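Side-chain contacts in putative ABC transporter amino acid-binding protein (Sinorhizobium meliloti, PDB 2Q88), which binds the compatible solute ectoine in the cleft between its two lobes and probably delivers it to an ABC transporter for uptake: residues A[17-22]-A[26-31]; A[63-68]-A[74-79]; A[36-41]-A[95-100]. All coordinates share one frame; numbering follows the deposited sequence.

Contact 1: A[17-22]-A[26-31]; sequences IAIANE and TAVGAD. With 4CS ((4S)-2-methyl-1,4,5,6-tetrahydropyrimidine-4-carboxylic acid), chain F.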
loop_
_atom_site.group_PDB
_atom_site.type_symbol
_atom_site.label_atom_id
_atom_site.label_comp_id
_atom_site.label_asym_id
_atom_site.label_seq_id
_atom_site.Cartn_x
_atom_site.Cartn_y
_atom_site.Cartn_z
ATOM N N ILE A 17 -11.853 3.900 -7.616
ATOM C CA ILE A 17 -10.514 3.649 -7.060
ATOM C C ILE A 17 -10.444 2.262 -6.420
ATOM O O ILE A 17 -11.438 1.753 -5.909
ATOM C CB ILE A 17 -10.080 4.777 -6.063
ATOM C CG1 ILE A 17 -11.012 4.843 -4.838
ATOM C CG2 ILE A 17 -9.980 6.145 -6.795
ATOM C CD1 ILE A 17 -10.638 5.882 -3.756
ATOM N N ALA A 18 -9.265 1.652 -6.449
ATOM C CA ALA A 18 -9.076 0.352 -5.829
ATOM C C ALA A 18 -8.325 0.551 -4.524
ATOM O O ALA A 18 -7.312 1.255 -4.503
ATOM C CB ALA A 18 -8.317 -0.570 -6.760
ATOM N N ILE A 19 -8.844 -0.053 -3.446
ATOM C CA ILE A 19 -8.237 -0.009 -2.108
ATOM C C ILE A 19 -8.213 -1.411 -1.480
ATOM O O ILE A 19 -8.825 -2.331 -2.010
ATOM C CB ILE A 19 -9.017 0.949 -1.178
ATOM C CG1 ILE A 19 -10.414 0.394 -0.858
ATOM C CG2 ILE A 19 -9.099 2.351 -1.781
ATOM C CD1 ILE A 19 -11.052 1.041 0.373
ATOM N N ALA A 20 -7.526 -1.572 -0.344
ATOM C CA ALA A 20 -7.459 -2.883 0.313
ATOM C C ALA A 20 -8.026 -2.935 1.728
ATOM O O ALA A 20 -8.179 -4.029 2.276
ATOM C CB ALA A 20 -6.034 -3.414 0.311
ATOM N N ASN A 21 -8.327 -1.778 2.317
ATOM C CA ASN A 21 -8.740 -1.689 3.733
ATOM C C ASN A 21 -7.603 -2.085 4.704
ATOM O O ASN A 21 -7.653 -3.121 5.362
ATOM C CB ASN A 21 -10.016 -2.498 4.006
ATOM C CG ASN A 21 -10.702 -2.087 5.296
ATOM O OD1 ASN A 21 -10.433 -1.017 5.849
ATOM N ND2 ASN A 21 -11.595 -2.937 5.783
ATOM N N GLU A 22 -6.574 -1.250 4.758
ATOM C CA GLU A 22 -5.388 -1.494 5.587
ATOM C C GLU A 22 -4.943 -0.162 6.189
ATOM O O GLU A 22 -4.090 0.522 5.621
ATOM C CB GLU A 22 -4.261 -2.115 4.752
ATOM C CG GLU A 22 -2.992 -2.432 5.555
ATOM C CD GLU A 22 -1.829 -2.871 4.684
ATOM O OE1 GLU A 22 -2.041 -3.765 3.837
ATOM O OE2 GLU A 22 -0.697 -2.335 4.857
ATOM N N THR A 26 -5.497 2.879 3.857
ATOM C CA THR A 26 -6.902 2.914 3.409
ATOM C C THR A 26 -7.749 2.424 4.561
ATOM O O THR A 26 -7.303 1.598 5.357
ATOM C CB THR A 26 -7.159 1.981 2.201
ATOM O OG1 THR A 26 -6.729 0.657 2.526
ATOM C CG2 THR A 26 -6.311 2.365 0.971
ATOM N N ALA A 27 -8.977 2.917 4.656
ATOM C CA ALA A 27 -9.877 2.508 5.728
ATOM C C ALA A 27 -11.294 2.745 5.242
ATOM O O ALA A 27 -11.511 3.607 4.400
ATOM C CB ALA A 27 -9.618 3.322 6.988
ATOM N N VAL A 28 -12.244 1.977 5.762
ATOM C CA VAL A 28 -13.656 2.198 5.450
ATOM C C VAL A 28 -14.443 2.355 6.752
ATOM O O VAL A 28 -14.376 1.504 7.633
ATOM C CB VAL A 28 -14.245 1.057 4.587
ATOM C CG1 VAL A 28 -15.706 1.353 4.208
ATOM C CG2 VAL A 28 -13.388 0.842 3.322
ATOM N N GLY A 29 -15.177 3.456 6.868
ATOM C CA GLY A 29 -16.020 3.680 8.044
ATOM C C GLY A 29 -17.258 2.802 8.017
ATOM O O GLY A 29 -17.574 2.181 6.992
ATOM N N ALA A 30 -17.964 2.758 9.146
ATOM C CA ALA A 30 -19.219 2.013 9.263
ATOM C C ALA A 30 -20.264 2.491 8.250
ATOM O O ALA A 30 -21.052 1.692 7.746
ATOM C CB ALA A 30 -19.770 2.124 10.690
ATOM N N ASP A 31 -20.258 3.791 7.952
ATOM C CA ASP A 31 -21.230 4.378 7.027
ATOM C C ASP A 31 -20.832 4.187 5.562
ATOM O O ASP A 31 -21.599 4.511 4.654
ATOM C CB ASP A 31 -21.469 5.863 7.345
ATOM C CG ASP A 31 -20.281 6.750 6.989
ATOM O OD1 ASP A 31 -20.509 7.941 6.682
ATOM O OD2 ASP A 31 -19.092 6.356 6.987
HETATM O O 4CS F . 2.387 -4.624 -2.044
HETATM C C 4CS F . 2.205 -3.524 -1.521
HETATM O OXT 4CS F . 2.223 -2.500 -2.214
HETATM C CA 4CS F . 1.987 -3.422 -0.017
HETATM C CB 4CS F . 1.118 -4.534 0.537
HETATM C CAD 4CS F . 0.992 -4.380 2.056
HETATM N NAG 4CS F . 0.472 -3.025 2.375
HETATM C CAI 4CS F . 0.703 -1.936 1.521
HETATM C CAA 4CS F . 0.142 -0.545 1.863
HETATM N N 4CS F . 1.419 -2.106 0.328
HETATM O O HOH W 1 -11.042 -0.127 8.083
#

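Contact 2: A[63-68]-A[74-79]; sequences AMIPGL and DAITAG. With 4CS ((4S)-2-methyl-1,4,5,6-tetrahydropyrimidine-4-carboxylic acid), chain F.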
loop_
_atom_site.group_PDB
_atom_site.type_symbol
_atom_site.label_atom_id
_atom_site.label_comp_id
_atom_site.label_asym_id
_atom_site.label_seq_id
_atom_site.Cartn_x
_atom_site.Cartn_y
_atom_site.Cartn_z
ATOM N N ALA A 63 -5.023 -8.436 -7.044
ATOM C CA ALA A 63 -6.070 -8.196 -8.041
ATOM C C ALA A 63 -6.074 -6.776 -8.625
ATOM O O ALA A 63 -6.795 -6.501 -9.588
ATOM C CB ALA A 63 -7.453 -8.532 -7.449
ATOM N N MET A 64 -5.278 -5.877 -8.055
ATOM C CA MET A 64 -5.397 -4.458 -8.372
ATOM C C MET A 64 -4.930 -4.083 -9.770
ATOM O O MET A 64 -5.695 -3.508 -10.561
ATOM C CB MET A 64 -4.704 -3.610 -7.306
ATOM C CG MET A 64 -5.455 -3.625 -5.984
ATOM S SD MET A 64 -4.566 -2.708 -4.747
ATOM C CE MET A 64 -5.577 -2.998 -3.295
ATOM N N ILE A 65 -3.678 -4.399 -10.072
ATOM C CA ILE A 65 -3.148 -4.119 -11.415
ATOM C C ILE A 65 -3.980 -4.802 -12.518
ATOM O O ILE A 65 -4.354 -4.133 -13.489
ATOM C CB ILE A 65 -1.619 -4.398 -11.499
ATOM C CG1 ILE A 65 -0.874 -3.405 -10.585
ATOM C CG2 ILE A 65 -1.125 -4.286 -12.946
ATOM C CD1 ILE A 65 0.644 -3.613 -10.474
ATOM N N PRO A 66 -4.269 -6.106 -12.397
ATOM C CA PRO A 66 -5.157 -6.766 -13.353
ATOM C C PRO A 66 -6.478 -6.030 -13.620
ATOM O O PRO A 66 -6.857 -5.872 -14.778
ATOM C CB PRO A 66 -5.405 -8.134 -12.705
ATOM C CG PRO A 66 -4.126 -8.419 -11.969
ATOM C CD PRO A 66 -3.721 -7.073 -11.417
ATOM N N GLY A 67 -7.173 -5.600 -12.566
ATOM C CA GLY A 67 -8.447 -4.886 -12.711
ATOM C C GLY A 67 -8.277 -3.512 -13.345
ATOM O O GLY A 67 -9.129 -3.057 -14.113
ATOM N N LEU A 68 -7.171 -2.854 -13.020
ATOM C CA LEU A 68 -6.830 -1.566 -13.615
ATOM C C LEU A 68 -6.595 -1.731 -15.123
ATOM O O LEU A 68 -7.192 -1.024 -15.937
ATOM C CB LEU A 68 -5.596 -0.970 -12.919
ATOM C CG LEU A 68 -5.147 0.420 -13.374
ATOM C CD1 LEU A 68 -6.154 1.481 -12.990
ATOM C CD2 LEU A 68 -3.757 0.753 -12.836
ATOM N N ASP A 74 -10.351 3.197 -12.201
ATOM C CA ASP A 74 -9.702 4.344 -12.840
ATOM C C ASP A 74 -8.310 4.601 -12.275
ATOM O O ASP A 74 -7.427 5.079 -12.981
ATOM C CB ASP A 74 -10.589 5.576 -12.690
ATOM C CG ASP A 74 -11.970 5.366 -13.300
ATOM O OD1 ASP A 74 -12.022 4.899 -14.457
ATOM O OD2 ASP A 74 -13.049 5.608 -12.704
ATOM N N ALA A 75 -8.132 4.291 -10.995
ATOM C CA ALA A 75 -6.847 4.460 -10.323
ATOM C C ALA A 75 -6.718 3.438 -9.212
ATOM O O ALA A 75 -7.720 2.998 -8.668
ATOM C CB ALA A 75 -6.738 5.877 -9.748
ATOM N N ILE A 76 -5.487 3.055 -8.880
ATOM C CA ILE A 76 -5.235 2.282 -7.656
ATOM C C ILE A 76 -4.720 3.268 -6.626
ATOM O O ILE A 76 -3.700 3.895 -6.848
ATOM C CB ILE A 76 -4.179 1.168 -7.910
ATOM C CG1 ILE A 76 -4.691 0.151 -8.930
ATOM C CG2 ILE A 76 -3.827 0.459 -6.618
ATOM C CD1 ILE A 76 -3.559 -0.710 -9.538
ATOM N N THR A 77 -5.423 3.434 -5.512
ATOM C CA THR A 77 -4.988 4.387 -4.497
ATOM C C THR A 77 -4.993 3.658 -3.167
ATOM O O THR A 77 -5.905 3.816 -2.358
ATOM C CB THR A 77 -5.931 5.601 -4.453
ATOM O OG1 THR A 77 -7.253 5.141 -4.198
ATOM C CG2 THR A 77 -6.046 6.262 -5.828
ATOM N N ALA A 78 -3.957 2.858 -2.943
ATOM C CA ALA A 78 -4.017 1.817 -1.929
ATOM C C ALA A 78 -2.713 1.606 -1.169
ATOM O O ALA A 78 -2.619 0.690 -0.356
ATOM C CB ALA A 78 -4.470 0.502 -2.574
ATOM N N GLY A 79 -1.715 2.448 -1.424
ATOM C CA GLY A 79 -0.380 2.195 -0.901
ATOM C C GLY A 79 0.285 1.086 -1.701
ATOM O O GLY A 79 1.052 0.287 -1.151
HETATM O O 4CS F . 2.387 -4.624 -2.044
HETATM C C 4CS F . 2.205 -3.524 -1.521
HETATM O OXT 4CS F . 2.223 -2.500 -2.214
HETATM C CA 4CS F . 1.987 -3.422 -0.017
HETATM C CB 4CS F . 1.118 -4.534 0.537
HETATM C CAD 4CS F . 0.992 -4.380 2.056
HETATM N NAG 4CS F . 0.472 -3.025 2.375
HETATM C CAI 4CS F . 0.703 -1.936 1.521
HETATM C CAA 4CS F . 0.142 -0.545 1.863
HETATM N N 4CS F . 1.419 -2.106 0.328
#

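Contact 3: A[36-41]-A[95-100]; sequences GAAPDV and PILCDA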
loop_
_atom_site.group_PDB
_atom_site.type_symbol
_atom_site.label_atom_id
_atom_site.label_comp_id
_atom_site.label_asym_id
_atom_site.label_seq_id
_atom_site.Cartn_x
_atom_site.Cartn_y
_atom_site.Cartn_z
ATOM N N GLY A 36 -8.391 7.070 5.115
ATOM C CA GLY A 36 -6.998 6.648 5.049
ATOM C C GLY A 36 -6.262 7.629 4.162
ATOM O O GLY A 36 -6.885 8.408 3.435
ATOM N N ALA A 37 -4.935 7.604 4.235
ATOM C CA ALA A 37 -4.094 8.595 3.584
ATOM C C ALA A 37 -4.166 8.581 2.066
ATOM O O ALA A 37 -4.180 9.635 1.433
ATOM C CB ALA A 37 -2.650 8.456 4.052
ATOM N N ALA A 38 -4.221 7.392 1.478
ATOM C CA ALA A 38 -4.201 7.293 0.026
ATOM C C ALA A 38 -5.518 7.783 -0.613
ATOM O O ALA A 38 -5.462 8.629 -1.513
ATOM C CB ALA A 38 -3.823 5.883 -0.423
ATOM N N PRO A 39 -6.679 7.303 -0.147
ATOM C CA PRO A 39 -7.963 7.842 -0.612
ATOM C C PRO A 39 -8.196 9.317 -0.256
ATOM O O PRO A 39 -8.870 10.014 -1.010
ATOM C CB PRO A 39 -8.988 6.960 0.095
ATOM C CG PRO A 39 -8.228 5.697 0.394
ATOM C CD PRO A 39 -6.883 6.203 0.819
ATOM N N ASP A 40 -7.654 9.795 0.862
ATOM C CA ASP A 40 -7.827 11.212 1.224
ATOM C C ASP A 40 -7.093 12.131 0.242
ATOM O O ASP A 40 -7.635 13.145 -0.201
ATOM C CB ASP A 40 -7.369 11.504 2.657
ATOM C CG ASP A 40 -8.444 11.205 3.716
ATOM O OD1 ASP A 40 -9.512 10.624 3.416
ATOM O OD2 ASP A 40 -8.288 11.516 4.914
ATOM N N VAL A 41 -5.856 11.782 -0.090
ATOM C CA VAL A 41 -5.083 12.520 -1.085
ATOM C C VAL A 41 -5.771 12.461 -2.461
ATOM O O VAL A 41 -5.909 13.484 -3.144
ATOM C CB VAL A 41 -3.631 11.993 -1.163
ATOM C CG1 VAL A 41 -2.914 12.497 -2.423
ATOM C CG2 VAL A 41 -2.858 12.410 0.066
ATOM N N PRO A 95 5.702 10.142 -6.049
ATOM C CA PRO A 95 5.540 9.461 -4.764
ATOM C C PRO A 95 4.620 10.177 -3.791
ATOM O O PRO A 95 4.551 11.405 -3.778
ATOM C CB PRO A 95 6.960 9.403 -4.193
ATOM C CG PRO A 95 7.873 9.725 -5.312
ATOM C CD PRO A 95 7.094 10.569 -6.271
ATOM N N ILE A 96 3.913 9.391 -2.983
ATOM C CA ILE A 96 2.961 9.926 -2.014
ATOM C C ILE A 96 3.197 9.370 -0.615
ATOM O O ILE A 96 3.545 10.127 0.301
ATOM C CB ILE A 96 1.491 9.657 -2.468
ATOM C CG1 ILE A 96 1.214 10.345 -3.811
ATOM C CG2 ILE A 96 0.510 10.151 -1.395
ATOM C CD1 ILE A 96 -0.128 10.010 -4.466
ATOM N N LEU A 97 2.989 8.060 -0.448
ATOM C CA LEU A 97 3.084 7.399 0.866
ATOM C C LEU A 97 4.285 6.467 0.959
ATOM O O LEU A 97 4.375 5.473 0.236
ATOM C CB LEU A 97 1.819 6.607 1.181
ATOM C CG LEU A 97 0.467 7.329 1.094
ATOM C CD1 LEU A 97 -0.618 6.398 1.608
ATOM C CD2 LEU A 97 0.479 8.600 1.935
ATOM N N CYS A 98 5.191 6.796 1.866
ATOM C CA CYS A 98 6.434 6.054 2.055
ATOM C C CYS A 98 6.397 5.278 3.361
ATOM O O CYS A 98 5.888 5.777 4.356
ATOM C CB CYS A 98 7.614 7.029 2.062
ATOM S SG CYS A 98 7.824 7.898 0.496
ATOM N N ASP A 99 6.916 4.051 3.359
ATOM C CA ASP A 99 7.009 3.271 4.594
ATOM C C ASP A 99 7.997 2.120 4.500
ATOM O O ASP A 99 8.290 1.614 3.410
ATOM C CB ASP A 99 5.639 2.722 5.020
ATOM C CG ASP A 99 5.497 2.619 6.545
ATOM O OD1 ASP A 99 6.361 3.145 7.282
ATOM O OD2 ASP A 99 4.557 2.040 7.108
ATOM N N ALA A 100 8.494 1.720 5.664
ATOM C CA ALA A 100 9.329 0.540 5.809
ATOM C C ALA A 100 8.422 -0.662 6.102
ATOM O O ALA A 100 7.223 -0.497 6.325
ATOM C CB ALA A 100 10.304 0.761 6.940
#

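Contact 1: A[17-22]-A[26-31]
E22 and T26 face each other where the chain turns after strand 14-19; the run from 19 to 22 and that from 26 to 28 point 92° apart, and the CA atoms of N21 and A27 approach to 4.8 Å. T26 N donates to E22 O over 3.3 Å. In the reverse direction E22 N gives its hydrogen to T26 OG1 at 2.9 Å, with an N-H...O angle of 156°. The other branch of the threonine, CG2, rests against I19 CB at 3.7 Å. Farther out, I19 CD1 meets V28 CG2 at 3.8 Å, the two side chains crossing at about a right angle. A valine in place of T26 would probably leave E22 N without its hydroxyl acceptor and the turn less firmly held. With CG anti to the backbone N (chi1 -179°), the E22 side chain leaves the turn for the bound ectoine, whose NAG donates to OE2 at 2.8 Å and more weakly to OE1. S176 OG and Y61 OH also bond to this carboxylate. The main chain of E22 is thus bonded at both N and O to T26, consistent with a defined starting point for the side chain that binds ectoine.

Contact 2: A[63-68]-A[74-79]
M64 and I76 bring helix 64-69 against the 74-79 segment, their CA atoms 6.8 Å apart, and the CA atoms of L68 and D74 follow at 6.6 Å. I76 is the central side chain and points at the helix. Its CG1 stands anti to the carbonyl carbon (chi1 -63°), and the chain continues extended to CD1, which reaches the face of the helix formed by M64, I65 and L68. There CD1 lies 3.6 Å from L68 CD2 and equally close, 3.6 Å, to the main-chain carbon M64 C, while I65 CG1 meets the same methyl with its side chain at about a right angle. The second branch of I76 faces another way: CG2 touches M64 SD at 3.8 Å. M64 itself is stretched out beyond CG (chi2 177°), and this carries CE past I76 to A78 CB, 3.7 Å away. At the far end L68 CD1 lies over the main chain of D74, 3.8 Å from its O. The side-chain pairs that meet across the segments are apolar, and the M64 end lies beside the ectoine pocket. G79 O stands 2.8 Å from the ectoine N, and G79 has a positive phi in a position where a CB would run into the ligand methyl CAA. In the fold, helix 64-69 is the connection of a beta-alpha-beta crossover from strand 53-58 to strand 75-76, with strand 14-19 between the two parallel strands. A20 and S59 adjoin M64, L80 adjoins I65 and V90 adjoins L68, while A206 of strand 206-207 touches both L68 and I76; the D74 carboxylate forms a salt bridge with K5 of helix 5-12 and accepts a hydrogen bond from R16 N in strand 14-19.

Contact 3: A[36-41]-A[95-100]
L97 and A37 supply the main apolar contact, in which one leucine end lies against the first turn of helix 37-48. With CG of L97 anti to its carbonyl carbon (chi1 -53°), both methyls are directed at the helix: CD2 lies 3.8 Å from A37 CB, and CD1 is 3.8 Å from A38 CB. CD1 also comes within 3.7 Å of the backbone atom A38 N, so the leucine touches main chain as well as side chains. With alanine methyls at this point of the helix, the CA atoms of A38 and L97 are 7.3 Å apart. A looser apolar pair follows one turn on, where V41 CG1 and I96 CD1 stand 4.3 Å apart. Helix 230-235 borders both pairs, I234 and I235 touching V41, F231 touching I96, and I235 also reaching L97.

The contact lies at the point where the chain leaves the first lobe: strand 98-106, which follows L97 in the chain, pairs with strands 169-173 and 189-192 in the mixed sheet of the other lobe. This agrees with the two-lobed architecture of family 3 solute-binding proteins, in which connecting segments run between lobes around a ligand cleft. The nearest atoms of the L97 side chain and the bound ectoine are about 7 Å apart.

Hydrogen bonds hold each segment in its own surroundings. G36 is the N-cap residue, and its O accepts from D40 N at 3.0 Å, while A37 O accepts from V41 N at 3.1 Å. Y238 OH bonds to both G36 N and D40 OD2. On the other segment L97 N donates to D203 OD1.

One covalent link lies close by, the disulfide from C98 to C202, which ties strand 98-106 to its antiparallel partner, strand 201-202.

How the contacts relate
The centres of the three contacts lie 13 to 14 Å from one another. Contact 1 closes before the others open; contact 2 is nested in the long loop closed by contact 3. Contacts 1 and 2 share the parallel sheet, where strand 14-19 neighbours strand 75-76 and A18 probably bonds through N and O to A75 and T77. Contact 3 abuts both through helix 37-48: P39 packs on I19 and T26, and A38 CB on T77 O. Contacts 1 and 2 each reach ectoine, from E22 and G79, whereas contact 3 lies where the chain passes to the other lobe, so the wall of the ectoine cleft and the passage between lobes are built on the same part of the fold.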